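Local coordinates for protein gingipain R2 Pro-Domain (Porphyromonas gingivalis, PDB 4IEF) that is the pro-domain of Arg-gingipain, a secreted cysteine protease, and probably keeps the enzyme inactive and assists its folding until it is removed, at residues A[68-76]-A[200-208]; A[147-155]-A[165-173]. All coordinates share one frame; numbering follows the deposited sequence.

Contact 1 of 2, residues A[68-76]-A[200-208]; sequences ILSRSLAVS and KSVFMNYEA
Leu73 and Phe203 bring the two backbones closest, with their CA atoms 4.8 Å apart. Segment 68-76 is largely strand. Segment 200-208 leaves helix 196-202 at Phe203 and crosses the strand, the two touching runs lying 71° apart. Met204 N reaches Ser72 O in a long, weak hydrogen bond of 3.3 Å. A water beside this bond accepts from Ser72 N at 2.7 Å and donates to Val202 O at 2.8 Å.

The Asn205 side-chain amide makes two hydrogen bonds to Ala74, to its backbone N and O. Asn205 OD1 accepts from Ala74 N at 2.7 Å, on a lone pair. Asn205 ND2 donates to Ala74 O at 2.9 Å, nearly straight at 171° and within the amide plane. The two bonds fix the rotation of the amide. Its chi1 of 70° sets CG between the backbone N and carbonyl carbon, which turns the amide toward Ala74. Leu73 CD2 also packs on this amide.

The Phe203 ring lies against Ala74, whose CB is 4.2 Å from the ring centroid in a CH-pi contact over one face. Val202 CG1 sits over the centre of the opposite face, so the ring is sandwiched. Met204 crosses Arg71 at about a right angle. Its SD lies near the guanidinium plane, 3.6 Å from Arg71 NH1, a weak bond. The main partner of this arginine is Glu54, by salt bridge. Ser72 OG bonds an acidic side chain on the chain of another protein.

Strand 69-74 pairs through its odd residues with strand 144-157. Ser72 and Ala74 turn their backbone polar atoms the other way, and there the C-terminal tail meets them. The result is a tail closing over a sheet edge, with an asparagine amide imitating a peptide group of a neighbouring strand.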
loop_
_atom_site.group_PDB
_atom_site.type_symbol
_atom_site.label_atom_id
_atom_site.label_comp_id
_atom_site.label_asym_id
_atom_site.label_seq_id
_atom_site.Cartn_x
_atom_site.Cartn_y
_atom_site.Cartn_z
ATOM N N ILE A 68 18.928 8.065 -9.865
ATOM C CA ILE A 68 19.259 8.414 -8.491
ATOM C C ILE A 68 18.866 7.272 -7.541
ATOM O O ILE A 68 18.073 6.400 -7.901
ATOM C CB ILE A 68 18.580 9.758 -8.065
ATOM C CG1 ILE A 68 17.038 9.638 -7.961
ATOM C CG2 ILE A 68 19.036 10.952 -8.949
ATOM C CD1 ILE A 68 16.401 10.602 -6.933
ATOM N N LEU A 69 19.423 7.290 -6.334
ATOM C CA LEU A 69 19.082 6.348 -5.280
ATOM C C LEU A 69 18.558 7.162 -4.107
ATOM O O LEU A 69 19.219 8.102 -3.664
ATOM C CB LEU A 69 20.272 5.460 -4.881
ATOM C CG LEU A 69 19.927 4.274 -3.985
ATOM C CD1 LEU A 69 20.771 3.092 -4.339
ATOM C CD2 LEU A 69 20.072 4.629 -2.499
ATOM N N SER A 70 17.368 6.808 -3.619
ATOM C CA SER A 70 16.714 7.534 -2.531
ATOM C C SER A 70 16.493 6.657 -1.308
ATOM O O SER A 70 16.140 5.480 -1.437
ATOM C CB SER A 70 15.383 8.104 -3.001
ATOM O OG SER A 70 15.558 9.033 -4.059
ATOM N N ARG A 71 16.729 7.244 -0.117
ATOM C CA ARG A 71 16.560 6.596 1.178
ATOM C C ARG A 71 15.939 7.558 2.177
ATOM O O ARG A 71 16.285 8.745 2.208
ATOM C CB ARG A 71 17.900 6.051 1.720
ATOM C CG ARG A 71 18.386 4.766 1.056
ATOM C CD ARG A 71 17.455 3.583 1.284
ATOM N NE ARG A 71 17.935 2.388 0.589
ATOM C CZ ARG A 71 18.720 1.465 1.134
ATOM N NH1 ARG A 71 19.106 1.573 2.401
ATOM N NH2 ARG A 71 19.119 0.419 0.421
ATOM N N SER A 72 15.034 7.035 3.003
ATOM C CA SER A 72 14.312 7.809 4.009
ATOM C C SER A 72 15.028 7.778 5.342
ATOM O O SER A 72 15.547 6.733 5.757
ATOM C CB SER A 72 12.886 7.293 4.162
ATOM O OG SER A 72 12.175 7.412 2.941
ATOM N N LEU A 73 15.049 8.932 6.016
ATOM C CA LEU A 73 15.672 9.063 7.322
ATOM C C LEU A 73 14.743 9.731 8.315
ATOM O O LEU A 73 14.030 10.673 7.960
ATOM C CB LEU A 73 16.978 9.881 7.242
ATOM C CG LEU A 73 18.157 9.306 6.442
ATOM C CD1 LEU A 73 19.159 10.402 6.111
ATOM C CD2 LEU A 73 18.839 8.155 7.194
ATOM N N ALA A 74 14.756 9.238 9.564
ATOM C CA ALA A 74 14.065 9.867 10.687
ATOM C C ALA A 74 14.935 11.086 11.069
ATOM O O ALA A 74 16.119 10.911 11.380
ATOM C CB ALA A 74 13.918 8.878 11.843
ATOM N N VAL A 75 14.402 12.320 10.915
ATOM C CA VAL A 75 15.188 13.550 11.128
ATOM C C VAL A 75 14.691 14.390 12.346
ATOM O O VAL A 75 13.876 13.907 13.140
ATOM C CB VAL A 75 15.254 14.417 9.825
ATOM C CG1 VAL A 75 16.040 13.714 8.718
ATOM C CG2 VAL A 75 13.863 14.822 9.334
ATOM N N SER A 76 15.220 15.634 12.495
ATOM C CA SER A 76 14.873 16.573 13.571
ATOM C C SER A 76 13.388 16.925 13.547
ATOM O O SER A 76 12.782 16.990 12.484
ATOM C CB SER A 76 15.710 17.847 13.475
ATOM O OG SER A 76 15.353 18.780 14.484
ATOM N N LYS A 200 10.563 1.449 11.493
ATOM C CA LYS A 200 11.750 0.605 11.331
ATOM C C LYS A 200 11.993 0.245 9.864
ATOM O O LYS A 200 13.145 0.211 9.432
ATOM C CB LYS A 200 11.625 -0.677 12.171
ATOM C CG LYS A 200 11.780 -0.453 13.667
ATOM C CD LYS A 200 11.729 -1.760 14.446
ATOM C CE LYS A 200 11.820 -1.544 15.942
ATOM N NZ LYS A 200 13.190 -1.165 16.390
ATOM N N SER A 201 10.910 -0.005 9.101
ATOM C CA SER A 201 10.981 -0.376 7.687
ATOM C C SER A 201 11.111 0.838 6.761
ATOM O O SER A 201 11.738 0.717 5.713
ATOM C CB SER A 201 9.765 -1.205 7.287
ATOM O OG SER A 201 8.554 -0.515 7.546
ATOM N N VAL A 202 10.514 1.988 7.123
ATOM C CA VAL A 202 10.574 3.207 6.310
ATOM C C VAL A 202 11.941 3.896 6.514
ATOM O O VAL A 202 12.609 4.202 5.532
ATOM C CB VAL A 202 9.374 4.161 6.604
ATOM C CG1 VAL A 202 9.608 5.565 6.053
ATOM C CG2 VAL A 202 8.070 3.595 6.056
ATOM N N PHE A 203 12.345 4.136 7.777
ATOM C CA PHE A 203 13.588 4.837 8.104
ATOM C C PHE A 203 14.728 3.858 8.378
ATOM O O PHE A 203 14.594 2.967 9.219
ATOM C CB PHE A 203 13.379 5.788 9.299
ATOM C CG PHE A 203 12.156 6.671 9.191
ATOM C CD1 PHE A 203 11.066 6.481 10.031
ATOM C CD2 PHE A 203 12.077 7.669 8.222
ATOM C CE1 PHE A 203 9.927 7.283 9.917
ATOM C CE2 PHE A 203 10.946 8.483 8.121
ATOM C CZ PHE A 203 9.879 8.288 8.973
ATOM N N MET A 204 15.853 4.030 7.660
ATOM C CA MET A 204 17.027 3.161 7.810
ATOM C C MET A 204 17.866 3.516 9.068
ATOM O O MET A 204 18.753 2.746 9.437
ATOM C CB MET A 204 17.903 3.150 6.530
ATOM C CG MET A 204 18.556 4.485 6.155
ATOM S SD MET A 204 19.540 4.400 4.614
ATOM C CE MET A 204 20.922 3.387 5.144
ATOM N N ASN A 205 17.540 4.633 9.752
ATOM C CA ASN A 205 18.243 5.083 10.954
ATOM C C ASN A 205 17.358 5.033 12.225
ATOM O O ASN A 205 17.813 5.468 13.289
ATOM C CB ASN A 205 18.767 6.516 10.744
ATOM C CG ASN A 205 17.687 7.570 10.697
ATOM O OD1 ASN A 205 16.651 7.410 10.045
ATOM N ND2 ASN A 205 17.891 8.658 11.416
ATOM N N TYR A 206 16.121 4.492 12.125
ATOM C CA TYR A 206 15.169 4.439 13.242
ATOM C C TYR A 206 15.628 3.517 14.386
ATOM O O TYR A 206 15.622 3.959 15.541
ATOM C CB TYR A 206 13.754 4.041 12.776
ATOM C CG TYR A 206 12.712 4.193 13.868
ATOM C CD1 TYR A 206 12.247 5.450 14.246
ATOM C CD2 TYR A 206 12.224 3.084 14.553
ATOM C CE1 TYR A 206 11.316 5.599 15.273
ATOM C CE2 TYR A 206 11.293 3.220 15.580
ATOM C CZ TYR A 206 10.838 4.479 15.934
ATOM O OH TYR A 206 9.919 4.622 16.947
ATOM N N GLU A 207 16.006 2.255 14.082
ATOM C CA GLU A 207 16.458 1.285 15.091
ATOM C C GLU A 207 17.739 1.778 15.794
ATOM O O GLU A 207 17.888 1.563 17.000
ATOM C CB GLU A 207 16.684 -0.102 14.457
ATOM C CG GLU A 207 16.484 -1.278 15.406
ATOM C CD GLU A 207 17.572 -1.525 16.436
ATOM O OE1 GLU A 207 17.269 -1.444 17.650
ATOM O OE2 GLU A 207 18.732 -1.776 16.034
ATOM N N ALA A 208 18.630 2.468 15.049
ATOM C CA ALA A 208 19.894 3.012 15.556
ATOM C C ALA A 208 19.678 4.138 16.580
ATOM O O ALA A 208 18.629 4.780 16.602
ATOM C CB ALA A 208 20.739 3.522 14.401
HETATM O O HOH W 1 14.676 4.408 3.608
#

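Contact 2 of 2, residues A[147-155]-A[165-173]; sequences QVVNFAPLQ and IYTEIVVAV
Pro153 O accepts the backbone N-H of Tyr166 at 2.8 Å. The bond is almost straight, 175° at the hydrogen. Pro153 O also sits at the edge of the Tyr166 ring, 3.5 Å from Tyr166 CD1. Gln155 CG approaches that ring at CE1, 3.7 Å away. The Gln155 chain bends back at chi2 (-73°), which lets NE2 donate to Ala152 O. Glu131 O takes NE2 as well, and Gly130 N binds OE1, so both ends of this buried amide have partners.

Leu154 and Ile165 form an antiparallel non-hydrogen-bonded pair. Their side chains lie side by side and point the same way, CD2 of Leu154 being 4.0 Å from CG1 of Ile165. This is a beta hairpin whose arms then part. The chain turns a corner at Thr167, where Thr167 and Glu168 form a classic bulge opposite Lys89. Beyond it, the axes of segments 147-151 and 168-173 come within 9.4 Å, with their directions 152° apart. No backbone hydrogen bond joins these two strands, and side chains meet between them.

Pro153 CB rests on Ile169 CD1. Ile169 CG2 comes in the plane of the Phe151 ring, at its edge, 3.8 Å from CD2. Val171 CG2 meets the same ring obliquely, 3.7 Å from Phe151 CE2. Further along, Val149 CG2 lies 4.0 Å from CG2 of both Val171 and Val173. Phe30 meets the Phe151 ring from strand 25-31.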
loop_
_atom_site.group_PDB
_atom_site.type_symbol
_atom_site.label_atom_id
_atom_site.label_comp_id
_atom_site.label_asym_id
_atom_site.label_seq_id
_atom_site.Cartn_x
_atom_site.Cartn_y
_atom_site.Cartn_z
ATOM N N GLN A 147 12.710 12.674 6.266
ATOM C CA GLN A 147 13.260 13.358 5.101
ATOM C C GLN A 147 14.049 12.359 4.250
ATOM O O GLN A 147 14.783 11.523 4.786
ATOM C CB GLN A 147 14.118 14.571 5.495
ATOM C CG GLN A 147 14.189 15.605 4.370
ATOM C CD GLN A 147 14.651 16.975 4.788
ATOM O OE1 GLN A 147 14.976 17.230 5.945
ATOM N NE2 GLN A 147 14.687 17.898 3.840
ATOM N N VAL A 148 13.878 12.444 2.923
ATOM C CA VAL A 148 14.541 11.546 1.980
ATOM C C VAL A 148 15.834 12.182 1.461
ATOM O O VAL A 148 15.823 13.326 1.001
ATOM C CB VAL A 148 13.596 11.133 0.821
ATOM C CG1 VAL A 148 14.317 10.257 -0.207
ATOM C CG2 VAL A 148 12.353 10.421 1.354
ATOM N N VAL A 149 16.944 11.425 1.546
ATOM C CA VAL A 149 18.241 11.828 1.006
ATOM C C VAL A 149 18.396 11.149 -0.382
ATOM O O VAL A 149 18.114 9.957 -0.524
ATOM C CB VAL A 149 19.449 11.576 1.970
ATOM C CG1 VAL A 149 19.652 10.095 2.295
ATOM C CG2 VAL A 149 20.735 12.202 1.428
ATOM N N ASN A 150 18.784 11.926 -1.402
ATOM C CA ASN A 150 18.971 11.421 -2.766
ATOM C C ASN A 150 20.432 11.480 -3.197
ATOM O O ASN A 150 21.073 12.531 -3.105
ATOM C CB ASN A 150 18.115 12.212 -3.766
ATOM C CG ASN A 150 16.733 12.509 -3.249
ATOM O OD1 ASN A 150 15.935 11.599 -3.005
ATOM N ND2 ASN A 150 16.456 13.779 -2.981
ATOM N N PHE A 151 20.941 10.349 -3.685
ATOM C CA PHE A 151 22.286 10.253 -4.244
ATOM C C PHE A 151 22.181 10.319 -5.747
ATOM O O PHE A 151 21.378 9.580 -6.313
ATOM C CB PHE A 151 22.967 8.940 -3.829
ATOM C CG PHE A 151 23.216 8.767 -2.354
ATOM C CD1 PHE A 151 22.319 8.061 -1.560
ATOM C CD2 PHE A 151 24.364 9.286 -1.761
ATOM C CE1 PHE A 151 22.566 7.874 -0.195
ATOM C CE2 PHE A 151 24.610 9.100 -0.403
ATOM C CZ PHE A 151 23.711 8.394 0.371
ATOM N N ALA A 152 22.945 11.209 -6.394
ATOM C CA ALA A 152 22.989 11.325 -7.854
ATOM C C ALA A 152 24.418 10.933 -8.293
ATOM O O ALA A 152 25.289 11.797 -8.425
ATOM C CB ALA A 152 22.602 12.733 -8.300
ATOM N N PRO A 153 24.701 9.610 -8.422
ATOM C CA PRO A 153 26.076 9.176 -8.717
ATOM C C PRO A 153 26.462 9.212 -10.196
ATOM O O PRO A 153 27.573 8.795 -10.545
ATOM C CB PRO A 153 26.093 7.741 -8.198
ATOM C CG PRO A 153 24.704 7.259 -8.420
ATOM C CD PRO A 153 23.802 8.444 -8.258
ATOM N N LEU A 154 25.559 9.687 -11.060
ATOM C CA LEU A 154 25.830 9.780 -12.484
ATOM C C LEU A 154 25.688 11.243 -12.920
ATOM O O LEU A 154 24.588 11.799 -12.926
ATOM C CB LEU A 154 24.918 8.829 -13.291
ATOM C CG LEU A 154 25.052 7.325 -12.981
ATOM C CD1 LEU A 154 23.949 6.543 -13.625
ATOM C CD2 LEU A 154 26.408 6.770 -13.425
ATOM N N GLN A 155 26.835 11.874 -13.201
ATOM C CA GLN A 155 26.936 13.273 -13.615
ATOM C C GLN A 155 27.427 13.299 -15.063
ATOM O O GLN A 155 28.440 12.679 -15.380
ATOM C CB GLN A 155 27.848 14.070 -12.668
ATOM C CG GLN A 155 27.429 14.023 -11.187
ATOM C CD GLN A 155 26.199 14.832 -10.841
ATOM O OE1 GLN A 155 25.994 15.947 -11.329
ATOM N NE2 GLN A 155 25.376 14.307 -9.940
ATOM N N ILE A 165 31.119 8.618 -13.063
ATOM C CA ILE A 165 30.499 7.520 -12.327
ATOM C C ILE A 165 31.021 7.545 -10.896
ATOM O O ILE A 165 32.177 7.200 -10.662
ATOM C CB ILE A 165 30.743 6.142 -13.020
ATOM C CG1 ILE A 165 30.166 6.121 -14.460
ATOM C CG2 ILE A 165 30.172 4.984 -12.169
ATOM C CD1 ILE A 165 30.898 5.210 -15.450
ATOM N N TYR A 166 30.172 7.951 -9.944
ATOM C CA TYR A 166 30.548 7.995 -8.534
ATOM C C TYR A 166 30.383 6.601 -7.936
ATOM O O TYR A 166 29.267 6.120 -7.750
ATOM C CB TYR A 166 29.751 9.066 -7.769
ATOM C CG TYR A 166 30.219 10.474 -8.062
ATOM C CD1 TYR A 166 29.803 11.145 -9.209
ATOM C CD2 TYR A 166 31.090 11.134 -7.201
ATOM C CE1 TYR A 166 30.252 12.433 -9.500
ATOM C CE2 TYR A 166 31.539 12.425 -7.478
ATOM C CZ TYR A 166 31.116 13.072 -8.629
ATOM O OH TYR A 166 31.563 14.341 -8.916
ATOM N N THR A 167 31.516 5.929 -7.706
ATOM C CA THR A 167 31.557 4.565 -7.175
ATOM C C THR A 167 31.218 4.561 -5.684
ATOM O O THR A 167 30.678 3.568 -5.198
ATOM C CB THR A 167 32.908 3.907 -7.453
ATOM O OG1 THR A 167 33.949 4.710 -6.895
ATOM C CG2 THR A 167 33.147 3.680 -8.940
ATOM N N GLU A 168 31.513 5.671 -4.972
ATOM C CA GLU A 168 31.205 5.831 -3.553
ATOM C C GLU A 168 30.869 7.284 -3.220
ATOM O O GLU A 168 31.531 8.207 -3.703
ATOM C CB GLU A 168 32.355 5.336 -2.667
ATOM C CG GLU A 168 31.994 5.250 -1.195
ATOM C CD GLU A 168 33.171 4.955 -0.292
ATOM O OE1 GLU A 168 33.305 3.787 0.141
ATOM O OE2 GLU A 168 33.968 5.884 -0.028
ATOM N N ILE A 169 29.813 7.472 -2.411
ATOM C CA ILE A 169 29.354 8.762 -1.890
ATOM C C ILE A 169 28.960 8.564 -0.428
ATOM O O ILE A 169 28.080 7.751 -0.137
ATOM C CB ILE A 169 28.181 9.429 -2.694
ATOM C CG1 ILE A 169 28.467 9.552 -4.211
ATOM C CG2 ILE A 169 27.810 10.803 -2.078
ATOM C CD1 ILE A 169 27.200 9.780 -5.090
ATOM N N VAL A 170 29.588 9.320 0.483
ATOM C CA VAL A 170 29.237 9.295 1.899
ATOM C C VAL A 170 28.694 10.677 2.243
ATOM O O VAL A 170 29.382 11.684 2.031
ATOM C CB VAL A 170 30.382 8.853 2.854
ATOM C CG1 VAL A 170 29.893 8.797 4.300
ATOM C CG2 VAL A 170 30.957 7.501 2.435
ATOM N N VAL A 171 27.448 10.723 2.747
ATOM C CA VAL A 171 26.816 11.987 3.116
ATOM C C VAL A 171 26.543 12.059 4.621
ATOM O O VAL A 171 26.292 11.041 5.269
ATOM C CB VAL A 171 25.522 12.294 2.309
ATOM C CG1 VAL A 171 25.816 12.442 0.820
ATOM C CG2 VAL A 171 24.419 11.259 2.556
ATOM N N ALA A 172 26.573 13.285 5.153
ATOM C CA ALA A 172 26.216 13.590 6.528
ATOM C C ALA A 172 24.937 14.436 6.506
ATOM O O ALA A 172 24.922 15.529 5.924
ATOM C CB ALA A 172 27.357 14.331 7.223
ATOM N N VAL A 173 23.849 13.892 7.056
ATOM C CA VAL A 173 22.568 14.590 7.132
ATOM C C VAL A 173 22.432 15.079 8.576
ATOM O O VAL A 173 22.320 14.268 9.500
ATOM C CB VAL A 173 21.368 13.737 6.638
ATOM C CG1 VAL A 173 20.047 14.489 6.809
ATOM C CG2 VAL A 173 21.561 13.316 5.176
#

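Overall arrangement
The centres of contacts 1 and 2 are 14 Å apart, and strands 69-74 and 144-157 join them as neighbours in one antiparallel sheet. Leu69 O accepts from Phe151 N at 2.8 Å, and the ladder continues through Arg71 with Val149 and Leu73 with Gln147. Ser70 OG probably bonds Asn150 OD1, also at 2.8 Å. Leu73 serves both contacts: its side chain touches Met204 and Asn205 in contact 1, and Val149 and Val173 in contact 2. Contact 2 is buried and its centre lies about 7 Å from the centre of the chain. Contact 1 is partly buried and its centre lies about 14 Å out. A calcium ion lies about 10 Å from the Phe203 side chain in contact 1.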